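Alpha-toxin (PDB 2VK9) is a large clostridial toxin whose catalytic fragment joins an N-terminal helical domain to a GT-A-type glycosyltransferase domain. Local coordinates at residues P289-S294 / L512-T517; N320-M325 / H351-L356; L405-E410 / N493-L498. All coordinates share one frame; numbering follows the deposited sequence.

Overall arrangement
Interactions 1 and 2 are neighbours, their centres about 13 Å apart, and they touch: N292 N lies 2.7 Å from L356 O, a probable hydrogen bond. Both involve helix 307-321: interaction 1 packs on its side, through V291, L293 and F514, and interaction 2 includes its C-terminal end. Interaction 1 is buried and almost wholly apolar, centred on one phenylalanine ring. Interaction 2 is partly buried and pairs an aliphatic cluster with a single lysine-carbonyl bond. Interaction 3 stands apart, its centre about 31 Å from that of interaction 1 and about 43 Å from that of interaction 2. It is a surface contact on helix 396-422, made of stacked amides and an arginine set against a phenylalanine ring.

Interaction 1. Residues P289-S294 / L512-T517; sequences PGVNLS and LYFSKT
P289 and G290 bring two irregular loops of the GT-A fold together at F514 and Y513. Segment 289-294 starts just beyond D286, the second aspartate of the Asp-X-Asp sequence characteristic of this fold; segment 512-517 leads into helix 518-523. P289 O sits 3.3 Å from F514 CB. G290 carries the chain past the other backbone, its CA 3.8 Å from Y513 C. The directions of the touching parts differ by 77°, and no hydrogen bond joins the segments, so this is a crossing and not strand pairing. V291 supplies the main side-chain contact, and F514, with CG anti to the backbone N (chi1 -176°), carries its ring toward it. V291 CG1 lies over one face of that ring, 4.1 Å from the centroid and 19° off the normal, a CH-pi interaction, while CG2 approaches F514 CD1 at 3.5 Å. N292 is the centre of an inverse gamma turn, with a weak bond from L293 N to V291 O. Beyond it, L293 CD1 reaches the ring more loosely, 4.5 Å from F514 CE1. F315 of helix 307-321 also meets this phenylalanine. On the face opposite V291, K516 N stands 3.9 Å above the ring plane, over its centre.

Interaction 2. Residues N320-M325 / H351-L356; sequences NEKKLM and HDINDL
K322 starts with CG beside its backbone N, bends at chi2 (-67°) and then runs straight to its amino group, a course that places NZ 2.7 Å from H351 O. The C=O...N angle of 163° puts the donor nearly in line with the carbonyl bond. I353, with CG1 anti to its backbone N (chi1 -153°), extends in the opposite direction alongside the lysine. Its CD1 lies 3.7 Å from K322 CB and also borders K322 CG and CD, so the aliphatic stem is packed while the charged end is bonded. Two helix ends frame this pairing. At K323 the chain leaves helix 307-321 through a Schellman motif, with positive phi and two bonds back into the last turn, and this turn separates K322 from L324. Across the contact, D352 is the N-cap of the weakly bonded helix 353-356, its OD1 accepting from N354 N at 3.0 Å. L324 brings CD2 to 3.7 Å from I353 CD1, so that methyl has neighbours from both K322 and L324; I318 and M119 also touch the leucine. L356 crosses the lysine at about a right angle, its CD1 3.9 Å from K322 CE. K322 NZ and D352 OD2 remain 6.3 Å apart, too far for direct pairing, although the opposite charges probably attract weakly.

Interaction 3. Residues L405-E410 / N493-L498; sequences LENRYE and NTFDML
R408 and F495 form the more enclosed part of this contact between helix 396-422 and the loop after helix 477-488. The arginine is buried and extended from CG to NE, bringing its guanidinium against the phenylalanine. F495 CD2 lies 3.6 Å above the guanidinium plane, toward its rim, but the two planes are 53° apart, so the groups meet obliquely instead of stacking flat. At the edge of the same guanidinium, NH2 makes a weak hydrogen bond to T494 O, 3.4 Å long and bent to 136°. Stronger partners orient the arginine: Q404 OE1 accepts from NE and F473 O from NH1, while Q404 NE2 also donates to T494 O, bridging helix and loop. An ST turn, with D496 N donating to T494 OG1 at 2.7 Å, and D486, whose carboxylate takes N493 N and T494 N, fix the loop.

The other part lies nearer solvent, with N407 and N493 both partly exposed. Here their amides stack, the planes 14° apart and the CG atoms of N407 and N493 3.8 Å from each other. N407 OD1 and N493 ND2 are 3.5 Å apart, which is not a hydrogen bond; N493 OD1 instead pairs with S403 OG. Hydrogen bonds to S403, Q404 and F473 thus hold the N493 amide and the guanidinium in orientation, so that the contact itself can rest on stacking and one weak bond.

Interaction 1. Residues P289-S294 / L512-T517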
# COMPACT_ATOMS: atom_id res chain seq x y z
N PRO A 289 -3.15 18.48 -1.48
CA PRO A 289 -2.18 19.17 -0.64
C PRO A 289 -2.71 19.47 0.76
O PRO A 289 -3.92 19.63 0.93
CB PRO A 289 -1.91 20.48 -1.39
CG PRO A 289 -2.83 20.50 -2.55
CD PRO A 289 -3.28 19.11 -2.80
N GLY A 290 -1.81 19.51 1.74
CA GLY A 290 -2.18 19.71 3.13
C GLY A 290 -2.87 21.03 3.42
O GLY A 290 -2.43 22.08 2.94
N VAL A 291 -3.95 20.97 4.18
CA VAL A 291 -4.69 22.18 4.58
C VAL A 291 -4.34 22.57 6.01
O VAL A 291 -4.17 21.72 6.89
CB VAL A 291 -6.23 22.04 4.43
CG1 VAL A 291 -6.61 21.60 3.02
CG2 VAL A 291 -6.78 21.07 5.44
N ASN A 292 -4.24 23.87 6.23
CA ASN A 292 -3.94 24.43 7.54
C ASN A 292 -5.16 24.42 8.48
O ASN A 292 -5.74 25.47 8.76
CB ASN A 292 -3.44 25.86 7.35
CG ASN A 292 -2.53 26.31 8.46
OD1 ASN A 292 -2.75 25.98 9.63
ND2 ASN A 292 -1.51 27.07 8.10
N LEU A 293 -5.54 23.24 8.97
CA LEU A 293 -6.73 23.09 9.81
C LEU A 293 -6.67 23.81 11.16
O LEU A 293 -7.72 24.16 11.72
CB LEU A 293 -7.06 21.61 10.02
CG LEU A 293 -7.70 20.85 8.85
CD1 LEU A 293 -7.86 19.38 9.17
CD2 LEU A 293 -9.03 21.46 8.40
N SER A 294 -5.46 24.05 11.67
CA SER A 294 -5.28 24.80 12.92
C SER A 294 -6.05 26.11 12.94
O SER A 294 -6.74 26.41 13.91
CB SER A 294 -3.80 25.07 13.18
OG SER A 294 -3.22 23.99 13.87
N LEU A 512 1.54 17.55 5.27
CA LEU A 512 2.06 17.15 3.97
C LEU A 512 0.96 16.67 3.01
O LEU A 512 1.16 16.67 1.81
CB LEU A 512 3.10 16.05 4.15
CG LEU A 512 4.61 16.31 4.08
CD1 LEU A 512 5.03 17.76 4.30
CD2 LEU A 512 5.33 15.38 5.04
N TYR A 513 -0.18 16.28 3.55
CA TYR A 513 -1.28 15.81 2.71
C TYR A 513 -2.61 15.99 3.42
O TYR A 513 -2.68 15.99 4.65
CB TYR A 513 -1.10 14.33 2.34
CG TYR A 513 -1.25 13.42 3.53
CD1 TYR A 513 -0.17 13.19 4.39
CD2 TYR A 513 -2.47 12.80 3.82
CE1 TYR A 513 -0.30 12.38 5.49
CE2 TYR A 513 -2.61 11.98 4.93
CZ TYR A 513 -1.51 11.78 5.76
OH TYR A 513 -1.61 10.98 6.87
N PHE A 514 -3.67 16.13 2.62
CA PHE A 514 -5.03 16.18 3.11
C PHE A 514 -5.77 14.96 2.57
O PHE A 514 -5.76 14.71 1.37
CB PHE A 514 -5.69 17.48 2.65
CG PHE A 514 -7.08 17.69 3.18
CD1 PHE A 514 -7.34 17.72 4.55
CD2 PHE A 514 -8.14 17.89 2.30
CE1 PHE A 514 -8.62 17.93 5.03
CE2 PHE A 514 -9.42 18.09 2.77
CZ PHE A 514 -9.66 18.12 4.14
N SER A 515 -6.40 14.20 3.46
CA SER A 515 -7.07 12.94 3.09
C SER A 515 -8.60 12.96 3.24
O SER A 515 -9.27 11.97 2.95
CB SER A 515 -6.46 11.77 3.88
OG SER A 515 -6.67 11.93 5.27
N LYS A 516 -9.15 14.08 3.69
CA LYS A 516 -10.60 14.16 3.90
C LYS A 516 -11.28 14.74 2.67
O LYS A 516 -11.85 15.84 2.70
CB LYS A 516 -10.93 14.95 5.17
CG LYS A 516 -10.10 14.61 6.41
CD LYS A 516 -10.06 13.11 6.71
CE LYS A 516 -9.55 12.80 8.12
NZ LYS A 516 -8.53 13.76 8.62
N THR A 517 -11.21 14.00 1.57
CA THR A 517 -11.68 14.49 0.29
C THR A 517 -12.82 13.62 -0.19
O THR A 517 -12.95 12.47 0.23
CB THR A 517 -10.56 14.44 -0.76
OG1 THR A 517 -10.19 13.08 -0.98
CG2 THR A 517 -9.35 15.20 -0.28

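Interaction 2. Residues N320-M325 / H351-L356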
# COMPACT_ATOMS: atom_id res chain seq x y z
N ASN A 320 -14.14 26.31 -2.70
CA ASN A 320 -15.16 27.16 -3.32
C ASN A 320 -14.90 28.67 -3.25
O ASN A 320 -14.83 29.33 -4.29
CB ASN A 320 -16.54 26.82 -2.77
CG ASN A 320 -17.11 25.56 -3.40
OD1 ASN A 320 -17.55 25.59 -4.54
ND2 ASN A 320 -17.10 24.46 -2.65
N GLU A 321 -14.76 29.22 -2.05
CA GLU A 321 -14.52 30.65 -1.92
C GLU A 321 -13.25 31.11 -2.63
O GLU A 321 -13.25 32.15 -3.29
CB GLU A 321 -14.46 31.07 -0.44
CG GLU A 321 -15.84 31.10 0.25
CD GLU A 321 -16.87 31.92 -0.52
OE1 GLU A 321 -16.71 33.17 -0.56
OE2 GLU A 321 -17.83 31.32 -1.07
N LYS A 322 -12.19 30.31 -2.52
CA LYS A 322 -10.90 30.62 -3.12
C LYS A 322 -10.81 30.13 -4.57
O LYS A 322 -9.77 30.28 -5.22
CB LYS A 322 -9.77 30.05 -2.28
CG LYS A 322 -9.63 30.72 -0.92
CD LYS A 322 -9.18 32.16 -1.05
CE LYS A 322 -9.02 32.81 0.31
NZ LYS A 322 -8.27 34.09 0.24
N LYS A 323 -11.92 29.57 -5.05
CA LYS A 323 -12.08 29.12 -6.44
C LYS A 323 -10.91 28.25 -6.90
O LYS A 323 -10.22 28.56 -7.86
CB LYS A 323 -12.34 30.31 -7.38
CG LYS A 323 -13.74 30.95 -7.20
CD LYS A 323 -14.01 32.10 -8.20
CE LYS A 323 -13.30 33.41 -7.79
NZ LYS A 323 -13.43 34.48 -8.82
N LEU A 324 -10.71 27.14 -6.20
CA LEU A 324 -9.62 26.21 -6.47
C LEU A 324 -10.01 25.03 -7.36
O LEU A 324 -9.16 24.35 -7.90
CB LEU A 324 -9.06 25.69 -5.15
CG LEU A 324 -8.38 26.71 -4.24
CD1 LEU A 324 -7.71 26.00 -3.09
CD2 LEU A 324 -7.36 27.51 -5.04
N MET A 325 -11.31 24.80 -7.51
CA MET A 325 -11.83 23.64 -8.22
C MET A 325 -13.22 23.98 -8.73
O MET A 325 -14.01 24.61 -8.02
CB MET A 325 -11.93 22.45 -7.28
CG MET A 325 -10.75 21.52 -7.28
SD MET A 325 -10.63 20.70 -5.68
CE MET A 325 -10.24 19.04 -6.17
N HIS A 351 -8.51 35.27 4.98
CA HIS A 351 -7.17 34.69 5.06
C HIS A 351 -6.57 34.51 3.67
O HIS A 351 -7.29 34.27 2.71
CB HIS A 351 -7.20 33.36 5.80
CG HIS A 351 -7.22 33.50 7.29
ND1 HIS A 351 -6.20 33.05 8.10
CD2 HIS A 351 -8.13 34.06 8.12
CE1 HIS A 351 -6.48 33.32 9.36
NE2 HIS A 351 -7.65 33.94 9.40
N ASP A 352 -5.25 34.65 3.58
CA ASP A 352 -4.52 34.45 2.32
C ASP A 352 -4.58 32.99 1.89
O ASP A 352 -4.68 32.09 2.73
CB ASP A 352 -3.06 34.92 2.45
CG ASP A 352 -2.36 35.07 1.10
OD1 ASP A 352 -1.85 34.06 0.55
OD2 ASP A 352 -2.31 36.21 0.58
N ILE A 353 -4.51 32.76 0.58
CA ILE A 353 -4.59 31.41 -0.00
C ILE A 353 -3.43 30.49 0.39
O ILE A 353 -3.62 29.29 0.60
CB ILE A 353 -4.75 31.49 -1.54
CG1 ILE A 353 -5.48 30.26 -2.07
CG2 ILE A 353 -3.40 31.73 -2.24
CD1 ILE A 353 -6.27 30.56 -3.35
N ASN A 354 -2.23 31.06 0.49
CA ASN A 354 -1.02 30.31 0.84
C ASN A 354 -0.89 30.14 2.34
O ASN A 354 0.01 29.46 2.84
CB ASN A 354 0.21 31.00 0.25
CG ASN A 354 0.17 31.04 -1.27
OD1 ASN A 354 0.04 30.01 -1.93
ND2 ASN A 354 0.27 32.25 -1.82
N ASP A 355 -1.80 30.76 3.06
CA ASP A 355 -1.89 30.60 4.48
C ASP A 355 -2.80 29.39 4.78
O ASP A 355 -2.69 28.76 5.83
CB ASP A 355 -2.46 31.89 5.07
CG ASP A 355 -2.28 31.99 6.57
OD1 ASP A 355 -1.87 30.99 7.21
OD2 ASP A 355 -2.57 33.09 7.12
N LEU A 356 -3.67 29.07 3.82
CA LEU A 356 -4.67 28.01 3.98
C LEU A 356 -4.20 26.65 3.49
O LEU A 356 -4.40 25.64 4.16
CB LEU A 356 -5.95 28.40 3.25
CG LEU A 356 -6.77 29.54 3.85
CD1 LEU A 356 -7.60 30.21 2.78
CD2 LEU A 356 -7.65 29.01 4.97

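Interaction 3. Residues L405-E410 / N493-L498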
# COMPACT_ATOMS: atom_id res chain seq x y z
N LEU A 405 8.28 -7.28 -0.54
CA LEU A 405 7.40 -7.56 -1.67
C LEU A 405 7.87 -8.79 -2.45
O LEU A 405 7.06 -9.67 -2.76
CB LEU A 405 7.27 -6.34 -2.60
CG LEU A 405 6.28 -6.44 -3.77
CD1 LEU A 405 4.87 -6.14 -3.33
CD2 LEU A 405 6.64 -5.49 -4.88
N GLU A 406 9.17 -8.85 -2.74
CA GLU A 406 9.76 -9.96 -3.49
C GLU A 406 9.63 -11.26 -2.73
O GLU A 406 9.30 -12.30 -3.30
CB GLU A 406 11.23 -9.70 -3.77
CG GLU A 406 11.51 -8.89 -5.02
CD GLU A 406 12.96 -8.43 -5.10
OE1 GLU A 406 13.75 -8.81 -4.20
OE2 GLU A 406 13.31 -7.69 -6.05
N ASN A 407 9.88 -11.19 -1.42
CA ASN A 407 9.77 -12.34 -0.54
C ASN A 407 8.35 -12.91 -0.48
O ASN A 407 8.16 -14.12 -0.63
CB ASN A 407 10.24 -11.97 0.86
CG ASN A 407 10.21 -13.14 1.81
OD1 ASN A 407 10.96 -14.10 1.65
ND2 ASN A 407 9.35 -13.07 2.81
N ARG A 408 7.37 -12.04 -0.28
CA ARG A 408 5.98 -12.46 -0.17
C ARG A 408 5.42 -13.01 -1.47
O ARG A 408 4.62 -13.93 -1.46
CB ARG A 408 5.12 -11.32 0.33
CG ARG A 408 5.34 -11.05 1.78
CD ARG A 408 4.98 -9.67 2.14
NE ARG A 408 5.45 -9.37 3.49
CZ ARG A 408 4.66 -9.29 4.56
NH1 ARG A 408 3.35 -9.46 4.45
NH2 ARG A 408 5.20 -9.02 5.74
N TYR A 409 5.86 -12.43 -2.59
CA TYR A 409 5.40 -12.88 -3.90
C TYR A 409 6.02 -14.21 -4.29
O TYR A 409 5.33 -15.06 -4.84
CB TYR A 409 5.61 -11.80 -4.98
CG TYR A 409 4.36 -10.97 -5.22
CD1 TYR A 409 3.39 -11.39 -6.13
CD2 TYR A 409 4.15 -9.78 -4.51
CE1 TYR A 409 2.23 -10.64 -6.34
CE2 TYR A 409 3.00 -9.03 -4.71
CZ TYR A 409 2.04 -9.47 -5.63
OH TYR A 409 0.91 -8.72 -5.83
N GLU A 410 7.31 -14.38 -3.99
CA GLU A 410 7.99 -15.64 -4.32
C GLU A 410 7.39 -16.82 -3.57
O GLU A 410 7.13 -17.87 -4.16
CB GLU A 410 9.50 -15.54 -4.09
CG GLU A 410 10.26 -14.75 -5.17
CD GLU A 410 9.82 -15.06 -6.62
OE1 GLU A 410 10.18 -16.14 -7.15
OE2 GLU A 410 9.10 -14.22 -7.23
N ASN A 493 12.82 -9.50 6.11
CA ASN A 493 11.71 -10.37 5.69
C ASN A 493 10.78 -10.84 6.81
O ASN A 493 10.16 -11.90 6.68
CB ASN A 493 12.22 -11.58 4.91
CG ASN A 493 12.90 -11.19 3.63
OD1 ASN A 493 12.84 -10.05 3.19
ND2 ASN A 493 13.58 -12.15 3.02
N THR A 494 10.68 -10.08 7.90
CA THR A 494 9.75 -10.44 8.95
C THR A 494 8.32 -10.24 8.48
O THR A 494 8.06 -9.42 7.60
CB THR A 494 9.97 -9.64 10.25
OG1 THR A 494 8.94 -9.99 11.19
CG2 THR A 494 9.90 -8.15 10.00
N PHE A 495 7.40 -11.00 9.06
CA PHE A 495 5.98 -10.75 8.84
C PHE A 495 5.42 -9.95 10.01
O PHE A 495 4.22 -9.70 10.08
CB PHE A 495 5.20 -12.06 8.66
CG PHE A 495 5.64 -12.86 7.47
CD1 PHE A 495 6.59 -13.86 7.60
CD2 PHE A 495 5.10 -12.61 6.21
CE1 PHE A 495 7.00 -14.60 6.50
CE2 PHE A 495 5.52 -13.34 5.10
CZ PHE A 495 6.47 -14.35 5.25
N ASP A 496 6.30 -9.55 10.92
CA ASP A 496 5.85 -8.85 12.11
C ASP A 496 5.59 -7.38 11.87
O ASP A 496 6.08 -6.79 10.91
CB ASP A 496 6.83 -9.04 13.28
CG ASP A 496 6.73 -10.43 13.88
OD1 ASP A 496 5.59 -10.89 14.15
OD2 ASP A 496 7.79 -11.05 14.09
N MET A 497 4.78 -6.80 12.75
CA MET A 497 4.39 -5.41 12.63
C MET A 497 4.79 -4.62 13.87
O MET A 497 5.12 -5.18 14.90
CB MET A 497 2.89 -5.30 12.37
CG MET A 497 2.59 -5.46 10.91
SD MET A 497 0.97 -6.17 10.56
CE MET A 497 1.43 -7.86 10.13
N LEU A 498 4.75 -3.30 13.74
CA LEU A 498 5.34 -2.40 14.72
C LEU A 498 4.25 -1.83 15.61
O LEU A 498 3.11 -1.69 15.17
CB LEU A 498 6.03 -1.29 13.94
CG LEU A 498 7.32 -0.65 14.44
CD1 LEU A 498 8.46 -1.65 14.46
CD2 LEU A 498 7.62 0.48 13.48